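Long-range contacts in SorB (Sorangium cellulosum, PDB 6B2V), which is a modular polyketide synthase whose pyran synthase domain, the part described here, probably closes a pyran ring in the biosynthesis of the antibiotic sorangicin: residues 42-47 with 76-81; 87-92 with 125-130; 156-161 with 181-186. One frame throughout, in Å; residues are numbered along the deposited sequence.

Contact 1: 42-47 with 76-81; sequences RAFAAV and EAADLS
Arg42 and Phe44, two residues apart on strand 41-48, reach across to Ala78 and Ala77 at the end of helix 64-77, with backbones so far apart that the CA atoms of Arg42 and Ala78 are separated by 7.7 Å. Side chains and water therefore do the joining. Phe44 sets CE2 3.9 Å from the Ala77 methyl CB, and its CZ lies 4.0 Å from CB of Ala78. The Arg42 chain is extended to CD and then bends (chi3 68°), a turn that lays the guanidinium over the same Ala78 methyl, with NH1 3.7 Å from CB. At the edge of the group, in plane, one water accepts from Arg42 NH2 at 2.9 Å and is within bonding reach of Ala77 O and Asp79 OD2. A separate water donates to Ala78 O at 3.0 Å and has a weak bond to Arg42 NH1. Asp79, with positive phi, is the C-prime residue of the Schellman motif that ends the helix. The direct ionic partner of Arg42 is Glu34, whose OE1 forms a salt bridge with NH2. Placed beside the carbonyls of a helix C-terminus, the arginine would be expected to ease their negative polarity, chiefly through solvent.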
loop_
_atom_site.group_PDB
_atom_site.type_symbol
_atom_site.label_atom_id
_atom_site.label_comp_id
_atom_site.label_asym_id
_atom_site.label_seq_id
_atom_site.Cartn_x
_atom_site.Cartn_y
_atom_site.Cartn_z
ATOM N N ARG A 42 -6.357 -9.240 20.572
ATOM C CA ARG A 42 -6.261 -7.864 20.950
ATOM C C ARG A 42 -6.884 -7.060 19.827
ATOM O O ARG A 42 -6.720 -7.372 18.712
ATOM C CB ARG A 42 -4.834 -7.474 21.219
ATOM C CG ARG A 42 -4.378 -8.081 22.526
ATOM C CD ARG A 42 -3.066 -7.579 23.012
ATOM N NE ARG A 42 -3.062 -6.203 23.426
ATOM C CZ ARG A 42 -1.968 -5.594 23.836
ATOM N NH1 ARG A 42 -0.846 -6.255 23.894
ATOM N NH2 ARG A 42 -1.983 -4.345 24.173
ATOM N N ALA A 43 -7.594 -6.029 20.193
ATOM C CA ALA A 43 -8.344 -5.226 19.270
ATOM C C ALA A 43 -8.112 -3.770 19.513
ATOM O O ALA A 43 -7.954 -3.347 20.607
ATOM C CB ALA A 43 -9.831 -5.556 19.400
ATOM N N PHE A 44 -8.060 -3.012 18.430
ATOM C CA PHE A 44 -7.853 -1.586 18.453
ATOM C C PHE A 44 -8.840 -0.879 17.561
ATOM O O PHE A 44 -9.312 -1.453 16.656
ATOM C CB PHE A 44 -6.430 -1.205 18.023
ATOM C CG PHE A 44 -5.379 -1.807 18.877
ATOM C CD1 PHE A 44 -5.007 -3.076 18.675
ATOM C CD2 PHE A 44 -4.800 -1.101 19.874
ATOM C CE1 PHE A 44 -4.074 -3.674 19.453
ATOM C CE2 PHE A 44 -3.856 -1.681 20.661
ATOM C CZ PHE A 44 -3.494 -2.968 20.448
ATOM N N ALA A 45 -9.119 0.375 17.863
ATOM C CA ALA A 45 -10.082 1.138 17.133
ATOM C C ALA A 45 -9.716 2.587 16.906
ATOM O O ALA A 45 -8.905 3.101 17.575
ATOM C CB ALA A 45 -11.416 1.040 17.841
ATOM N N ALA A 46 -10.310 3.169 15.875
ATOM C CA ALA A 46 -10.200 4.555 15.537
ATOM C C ALA A 46 -11.497 5.045 14.912
ATOM O O ALA A 46 -12.147 4.342 14.257
ATOM C CB ALA A 46 -9.033 4.792 14.578
ATOM N N VAL A 47 -11.820 6.297 15.126
ATOM C CA VAL A 47 -12.974 6.910 14.529
ATOM C C VAL A 47 -12.520 7.999 13.568
ATOM O O VAL A 47 -11.752 8.785 13.923
ATOM C CB VAL A 47 -13.851 7.587 15.586
ATOM C CG1 VAL A 47 -15.004 8.276 14.935
ATOM C CG2 VAL A 47 -14.338 6.557 16.566
ATOM N N GLU A 76 2.225 -2.718 16.479
ATOM C CA GLU A 76 3.280 -1.969 17.184
ATOM C C GLU A 76 2.754 -1.529 18.526
ATOM O O GLU A 76 3.463 -1.532 19.478
ATOM C CB GLU A 76 3.832 -0.769 16.383
ATOM C CG GLU A 76 5.141 -0.233 16.886
ATOM C CD GLU A 76 5.885 0.650 15.905
ATOM O OE1 GLU A 76 7.093 0.516 15.800
ATOM O OE2 GLU A 76 5.265 1.472 15.288
ATOM N N ALA A 77 1.482 -1.169 18.600
ATOM C CA ALA A 77 0.850 -0.762 19.852
ATOM C C ALA A 77 0.713 -1.875 20.849
ATOM O O ALA A 77 0.766 -1.656 22.035
ATOM C CB ALA A 77 -0.458 -0.061 19.645
ATOM N N ALA A 78 0.634 -3.076 20.335
ATOM C CA ALA A 78 0.551 -4.282 21.128
ATOM C C ALA A 78 1.934 -4.825 21.449
ATOM O O ALA A 78 2.041 -5.957 21.703
ATOM C CB ALA A 78 -0.240 -5.325 20.400
ATOM N N ASP A 79 2.956 -4.025 21.268
ATOM C CA ASP A 79 4.335 -4.398 21.495
ATOM C C ASP A 79 4.873 -5.514 20.622
ATOM O O ASP A 79 5.717 -6.241 21.016
ATOM C CB ASP A 79 4.555 -4.721 22.966
ATOM C CG ASP A 79 4.166 -3.590 23.869
ATOM O OD1 ASP A 79 4.595 -2.489 23.649
ATOM O OD2 ASP A 79 3.437 -3.823 24.832
ATOM N N LEU A 80 4.372 -5.646 19.411
ATOM C CA LEU A 80 4.850 -6.666 18.503
ATOM C C LEU A 80 5.819 -6.044 17.514
ATOM O O LEU A 80 5.705 -4.916 17.191
ATOM C CB LEU A 80 3.693 -7.353 17.768
ATOM C CG LEU A 80 2.556 -7.778 18.678
ATOM C CD1 LEU A 80 1.309 -8.177 17.929
ATOM C CD2 LEU A 80 2.989 -8.870 19.623
ATOM N N SER A 81 6.754 -6.837 17.032
ATOM C CA SER A 81 7.759 -6.390 16.108
ATOM C C SER A 81 7.468 -6.994 14.735
ATOM O O SER A 81 7.572 -8.139 14.549
ATOM C CB SER A 81 9.134 -6.821 16.656
ATOM O OG SER A 81 10.178 -6.343 15.872
HETATM O O HOH W 1 0.670 -3.198 24.717
HETATM O O HOH W 2 1.846 -5.600 25.155
HETATM O O HOH W 3 0.672 -8.518 22.535
#

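Contact 2: 87-92 with 125-130; sequences NALWIS and HARGLL
The guanidinium of Arg127 carries the CD2 methyl of Leu89 over the centre of one face, 3.5 Å above its plane, and at its edge, in plane, NE donates to a water that in turn donates to Asn87 O. The His125 imidazole is used edge-on instead: ND1 donates to Ser92 O at 2.9 Å, exactly in the ring plane, although it approaches 51° out of the plane of that carbonyl. Its NE2 is bonded to Ser120 OG, so the ring is fixed from both nitrogens. The third flat group, the indole of Trp90, meets the Ala126 methyl obliquely, CD1 lying 4.1 Å from CB, while its NE1 bonds to Ala64 O.

Leu89 reaches the arginine because CG stands opposite its own amide nitrogen (chi1 171°), sending CD2 across to the neighbouring strand. In the backbone, Leu89 and Arg127 form an antiparallel hydrogen-bonded pair, with Leu89 N 2.9 Å from Arg127 O and Arg127 N 3.1 Å from Leu89 O. Trp90 and Ala126 make the adjoining non-hydrogen-bonded pair, and Ile91 N continues the pairing to His125 O at 2.8 Å. Near the other end Asn87 and Leu129 run side by side, ND2 3.6 Å from CD1.

Both strands are locally irregular: His125 and Ala126 form a classic bulge opposite Val118, and Asn87 and Ala88 a G1 bulge opposite Leu236. The face bearing Trp90 and Ala126 packs on Leu68 and Tyr67 of helix 64-77, whereas Leu89 and Arg127 occupy the reverse face. An antiparallel sheet laid against a long helix in this way is the hallmark of the hotdog fold, consistent with the N-terminal hotdog of the double-hotdog dehydratase family.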
loop_
_atom_site.group_PDB
_atom_site.type_symbol
_atom_site.label_atom_id
_atom_site.label_comp_id
_atom_site.label_asym_id
_atom_site.label_seq_id
_atom_site.Cartn_x
_atom_site.Cartn_y
_atom_site.Cartn_z
ATOM N N ASN A 87 -0.270 -12.151 2.434
ATOM C CA ASN A 87 -1.632 -12.513 2.113
ATOM C C ASN A 87 -2.688 -11.488 2.462
ATOM O O ASN A 87 -3.673 -11.799 3.037
ATOM C CB ASN A 87 -1.954 -13.856 2.749
ATOM C CG ASN A 87 -1.076 -14.949 2.259
ATOM O OD1 ASN A 87 -0.586 -14.931 1.181
ATOM N ND2 ASN A 87 -0.925 -15.938 3.064
ATOM N N ALA A 88 -2.444 -10.254 2.074
ATOM C CA ALA A 88 -3.382 -9.204 2.283
ATOM C C ALA A 88 -4.502 -9.291 1.246
ATOM O O ALA A 88 -4.271 -9.669 0.153
ATOM C CB ALA A 88 -2.692 -7.863 2.200
ATOM N N LEU A 89 -5.697 -8.995 1.720
ATOM C CA LEU A 89 -6.897 -8.984 0.951
ATOM C C LEU A 89 -7.707 -7.780 1.293
ATOM O O LEU A 89 -7.759 -7.389 2.385
ATOM C CB LEU A 89 -7.722 -10.257 1.221
ATOM C CG LEU A 89 -9.146 -10.384 0.677
ATOM C CD1 LEU A 89 -9.077 -10.566 -0.815
ATOM C CD2 LEU A 89 -9.801 -11.578 1.352
ATOM N N TRP A 90 -8.311 -7.191 0.286
ATOM C CA TRP A 90 -9.167 -6.064 0.499
ATOM C C TRP A 90 -10.581 -6.455 0.026
ATOM O O TRP A 90 -10.750 -6.923 -1.041
ATOM C CB TRP A 90 -8.660 -4.827 -0.227
ATOM C CG TRP A 90 -7.393 -4.261 0.368
ATOM C CD1 TRP A 90 -7.302 -3.344 1.326
ATOM C CD2 TRP A 90 -6.069 -4.600 0.012
ATOM N NE1 TRP A 90 -5.992 -3.078 1.613
ATOM C CE2 TRP A 90 -5.223 -3.865 0.817
ATOM C CE3 TRP A 90 -5.516 -5.500 -0.880
ATOM C CZ2 TRP A 90 -3.876 -3.968 0.717
ATOM C CZ3 TRP A 90 -4.222 -5.597 -0.983
ATOM C CH2 TRP A 90 -3.388 -4.808 -0.198
ATOM N N ILE A 91 -11.545 -6.235 0.885
ATOM C CA ILE A 91 -12.924 -6.624 0.617
ATOM C C ILE A 91 -13.884 -5.474 0.322
ATOM O O ILE A 91 -14.015 -5.110 -0.794
ATOM C CB ILE A 91 -13.419 -7.505 1.755
ATOM C CG1 ILE A 91 -12.439 -8.646 1.993
ATOM C CG2 ILE A 91 -14.755 -8.138 1.414
ATOM C CD1 ILE A 91 -11.464 -8.443 3.119
ATOM N N SER A 92 -14.492 -4.865 1.299
ATOM C CA SER A 92 -15.443 -3.806 1.043
ATOM C C SER A 92 -14.803 -2.435 1.159
ATOM O O SER A 92 -14.067 -2.230 2.030
ATOM C CB SER A 92 -16.565 -3.822 2.074
ATOM O OG SER A 92 -17.293 -4.985 1.960
ATOM N N HIS A 125 -13.377 -5.037 5.733
ATOM C CA HIS A 125 -12.676 -4.235 4.732
ATOM C C HIS A 125 -11.327 -4.757 4.277
ATOM O O HIS A 125 -10.976 -4.647 3.147
ATOM C CB HIS A 125 -12.524 -2.794 5.257
ATOM C CG HIS A 125 -13.816 -2.168 5.668
ATOM N ND1 HIS A 125 -14.779 -1.810 4.764
ATOM C CD2 HIS A 125 -14.333 -1.901 6.882
ATOM C CE1 HIS A 125 -15.817 -1.331 5.405
ATOM N NE2 HIS A 125 -15.575 -1.380 6.694
ATOM N N ALA A 126 -10.607 -5.366 5.206
ATOM C CA ALA A 126 -9.323 -5.895 4.928
ATOM C C ALA A 126 -8.937 -6.992 5.902
ATOM O O ALA A 126 -9.366 -6.992 6.984
ATOM C CB ALA A 126 -8.296 -4.770 5.003
ATOM N N ARG A 127 -8.079 -7.872 5.454
ATOM C CA ARG A 127 -7.499 -8.897 6.270
ATOM C C ARG A 127 -6.143 -9.296 5.735
ATOM O O ARG A 127 -5.781 -9.013 4.656
ATOM C CB ARG A 127 -8.388 -10.116 6.369
ATOM C CG ARG A 127 -8.339 -10.985 5.157
ATOM C CD ARG A 127 -9.146 -12.228 5.315
ATOM N NE ARG A 127 -8.695 -13.240 4.402
ATOM C CZ ARG A 127 -9.504 -14.116 3.854
ATOM N NH1 ARG A 127 -10.779 -14.037 4.155
ATOM N NH2 ARG A 127 -9.043 -15.014 3.023
ATOM N N GLY A 128 -5.394 -9.951 6.570
ATOM C CA GLY A 128 -4.102 -10.413 6.197
ATOM C C GLY A 128 -3.326 -10.993 7.354
ATOM O O GLY A 128 -3.867 -11.192 8.383
ATOM N N LEU A 129 -2.035 -11.177 7.126
ATOM C CA LEU A 129 -1.159 -11.747 8.125
ATOM C C LEU A 129 0.002 -10.823 8.447
ATOM O O LEU A 129 0.660 -10.417 7.587
ATOM C CB LEU A 129 -0.546 -13.034 7.613
ATOM C CG LEU A 129 -1.433 -14.214 7.268
ATOM C CD1 LEU A 129 -0.623 -15.293 6.583
ATOM C CD2 LEU A 129 -2.086 -14.777 8.505
ATOM N N LEU A 130 0.207 -10.540 9.707
ATOM C CA LEU A 130 1.341 -9.770 10.139
ATOM C C LEU A 130 2.453 -10.745 10.494
ATOM O O LEU A 130 2.258 -11.590 11.307
ATOM C CB LEU A 130 0.963 -8.916 11.334
ATOM C CG LEU A 130 0.058 -7.731 11.074
ATOM C CD1 LEU A 130 -0.870 -7.501 12.219
ATOM C CD2 LEU A 130 0.819 -6.449 10.851
HETATM O O HOH W 4 -5.999 -13.335 3.326
HETATM O O HOH W 5 -11.296 -2.289 1.431
#

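Contact 3: 156-161 with 181-186; sequences IEVDAR and LVHSDH
Ile156 rests over one face of the His183 imidazole, while Val158 meets the same ring at its edge. The isoleucine CB stands 3.9 Å from the ring centroid and 17° off the normal, a CH-pi contact, and its CG2 branch comes to 3.5 Å from NE2. Val158 crosses the histidine at about a right angle, with CG1 in the ring plane and close to NE2. The imidazole reaches this niche because its CG is wedged between the backbone N and the carbonyl carbon (chi1 75°). Its rotation is then fixed by ND1, which donates to Ser184 O at 2.8 Å and nearly in the ring plane. Phe219 of helix 207-225 adds an edge-to-face ring contact.

The other branch of Val158 serves a different neighbour. CG2 lies beside Leu181 CD2 at 3.8 Å, the two side chains pointing the same way, and the Ala160 methyl CB extends the patch to Leu181 CB at 4.0 Å. On the reverse face the aliphatic part of Glu157 passes slantwise over Val182, CG against CG1.

The backbone pairs Ile156 with His183 through two bonds: Ile156 N donates to His183 O at 2.9 Å and His183 N returns a bond to Ile156 O at 2.8 Å, both in the carbonyl plane. Val158 N bonds to Leu181 O at 3.2 Å, and a water accepts from Leu181 N and donates to Val158 O. Just beyond, Asp159 is the N-cap of helix 160-166.

With hydrocarbon at its face and beside NE2, and with ND1 committed to Ser184 O, the His183 ring is held in one orientation and probably sits in a largely apolar setting on that side, next to a strand that is outermost within this chain.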
loop_
_atom_site.group_PDB
_atom_site.type_symbol
_atom_site.label_atom_id
_atom_site.label_comp_id
_atom_site.label_asym_id
_atom_site.label_seq_id
_atom_site.Cartn_x
_atom_site.Cartn_y
_atom_site.Cartn_z
ATOM N N ILE A 156 8.873 4.552 -23.003
ATOM C CA ILE A 156 7.754 5.438 -23.139
ATOM C C ILE A 156 7.624 6.364 -21.934
ATOM O O ILE A 156 7.517 5.927 -20.842
ATOM C CB ILE A 156 6.442 4.602 -23.317
ATOM C CG1 ILE A 156 6.516 3.698 -24.547
ATOM C CG2 ILE A 156 5.240 5.490 -23.498
ATOM C CD1 ILE A 156 5.562 2.562 -24.449
ATOM N N GLU A 157 7.622 7.663 -22.215
ATOM C CA GLU A 157 7.508 8.673 -21.196
ATOM C C GLU A 157 6.091 9.213 -21.172
ATOM O O GLU A 157 5.553 9.541 -22.182
ATOM C CB GLU A 157 8.470 9.807 -21.492
ATOM C CG GLU A 157 8.777 10.726 -20.347
ATOM C CD GLU A 157 9.935 11.679 -20.669
ATOM O OE1 GLU A 157 10.330 11.849 -21.828
ATOM O OE2 GLU A 157 10.452 12.222 -19.737
ATOM N N VAL A 158 5.513 9.316 -20.000
ATOM C CA VAL A 158 4.175 9.844 -19.888
ATOM C C VAL A 158 3.945 10.935 -18.876
ATOM O O VAL A 158 4.669 11.113 -17.991
ATOM C CB VAL A 158 3.156 8.776 -19.637
ATOM C CG1 VAL A 158 3.280 7.670 -20.638
ATOM C CG2 VAL A 158 3.345 8.212 -18.291
ATOM N N ASP A 159 2.883 11.677 -19.110
ATOM C CA ASP A 159 2.442 12.737 -18.233
ATOM C C ASP A 159 1.598 11.977 -17.233
ATOM O O ASP A 159 0.496 11.679 -17.453
ATOM C CB ASP A 159 1.614 13.676 -19.088
ATOM C CG ASP A 159 0.880 14.730 -18.318
ATOM O OD1 ASP A 159 0.865 14.745 -17.105
ATOM O OD2 ASP A 159 0.246 15.507 -19.031
ATOM N N ALA A 160 2.202 11.643 -16.116
ATOM C CA ALA A 160 1.542 10.850 -15.106
ATOM C C ALA A 160 0.295 11.478 -14.547
ATOM O O ALA A 160 -0.670 10.787 -14.264
ATOM C CB ALA A 160 2.517 10.527 -14.001
ATOM N N ARG A 161 0.323 12.771 -14.363
ATOM C CA ARG A 161 -0.861 13.399 -13.847
ATOM C C ARG A 161 -2.037 13.259 -14.787
ATOM O O ARG A 161 -3.049 12.726 -14.433
ATOM C CB ARG A 161 -0.570 14.886 -13.658
ATOM C CG ARG A 161 -1.662 15.681 -12.970
ATOM C CD ARG A 161 -1.486 17.163 -13.115
ATOM N NE ARG A 161 -0.351 17.739 -12.447
ATOM C CZ ARG A 161 -0.338 18.219 -11.207
ATOM N NH1 ARG A 161 -1.406 18.171 -10.432
ATOM N NH2 ARG A 161 0.772 18.737 -10.729
ATOM N N LEU A 181 7.269 9.520 -14.875
ATOM C CA LEU A 181 6.966 8.140 -15.100
ATOM C C LEU A 181 7.380 7.641 -16.502
ATOM O O LEU A 181 6.990 8.206 -17.433
ATOM C CB LEU A 181 5.459 7.938 -14.907
ATOM C CG LEU A 181 4.876 6.536 -15.119
ATOM C CD1 LEU A 181 5.492 5.519 -14.188
ATOM C CD2 LEU A 181 3.377 6.536 -14.848
ATOM N N VAL A 182 8.157 6.570 -16.594
ATOM C CA VAL A 182 8.515 5.949 -17.844
ATOM C C VAL A 182 8.196 4.453 -17.756
ATOM O O VAL A 182 8.137 3.888 -16.732
ATOM C CB VAL A 182 10.007 6.172 -18.253
ATOM C CG1 VAL A 182 10.339 7.644 -18.436
ATOM C CG2 VAL A 182 10.948 5.531 -17.245
ATOM N N HIS A 183 7.964 3.886 -18.919
ATOM C CA HIS A 183 7.614 2.506 -18.968
ATOM C C HIS A 183 7.867 1.791 -20.295
ATOM O O HIS A 183 8.007 2.387 -21.274
ATOM C CB HIS A 183 6.120 2.367 -18.563
ATOM C CG HIS A 183 5.127 2.788 -19.599
ATOM N ND1 HIS A 183 4.606 1.901 -20.497
ATOM C CD2 HIS A 183 4.566 3.979 -19.871
ATOM C CE1 HIS A 183 3.745 2.524 -21.266
ATOM N NE2 HIS A 183 3.705 3.786 -20.919
ATOM N N SER A 184 7.966 0.493 -20.188
ATOM C CA SER A 184 7.954 -0.411 -21.334
ATOM C C SER A 184 6.585 -1.121 -21.378
ATOM O O SER A 184 5.661 -0.710 -20.757
ATOM C CB SER A 184 9.030 -1.497 -21.267
ATOM O OG SER A 184 8.801 -2.339 -20.222
ATOM N N ASP A 185 6.500 -2.196 -22.117
ATOM C CA ASP A 185 5.237 -2.907 -22.134
ATOM C C ASP A 185 4.984 -3.714 -20.880
ATOM O O ASP A 185 3.915 -4.170 -20.718
ATOM C CB ASP A 185 5.053 -3.801 -23.376
ATOM C CG ASP A 185 6.113 -4.825 -23.539
ATOM O OD1 ASP A 185 7.021 -4.907 -22.768
ATOM O OD2 ASP A 185 6.018 -5.543 -24.510
ATOM N N HIS A 186 5.982 -3.904 -20.031
ATOM C CA HIS A 186 5.839 -4.704 -18.836
ATOM C C HIS A 186 6.567 -4.219 -17.559
ATOM O O HIS A 186 6.525 -4.843 -16.583
ATOM C CB HIS A 186 6.323 -6.124 -19.087
ATOM C CG HIS A 186 7.782 -6.194 -19.334
ATOM N ND1 HIS A 186 8.333 -5.855 -20.536
ATOM C CD2 HIS A 186 8.812 -6.494 -18.521
ATOM C CE1 HIS A 186 9.638 -5.993 -20.468
ATOM N NE2 HIS A 186 9.953 -6.374 -19.253
HETATM O O HOH W 6 7.126 11.583 -16.831
#

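In the fold
Contacts 1 and 2 lie in the predicted N-terminal hotdog region and are joined in sequence: helix 64-77, whose end is engaged in contact 1, is followed by strand 82-90, which is paired in contact 2. Their centres are about 16 Å apart. Contact 3 lies in what is predicted to be the C-terminal hotdog, its centre about 39 Å from that of contact 1 and across the chain's centre. All three are partly buried, but contact 2 is the most central and pairs interior strands, whereas contact 3 closes a sheet margin. Strand pairing dominates both of these; contact 1 instead joins strand to helix end through methyls, an aromatic ring and water. An arginine face meets an aliphatic group in contacts 1 and 2; in contact 3 a histidine face does so.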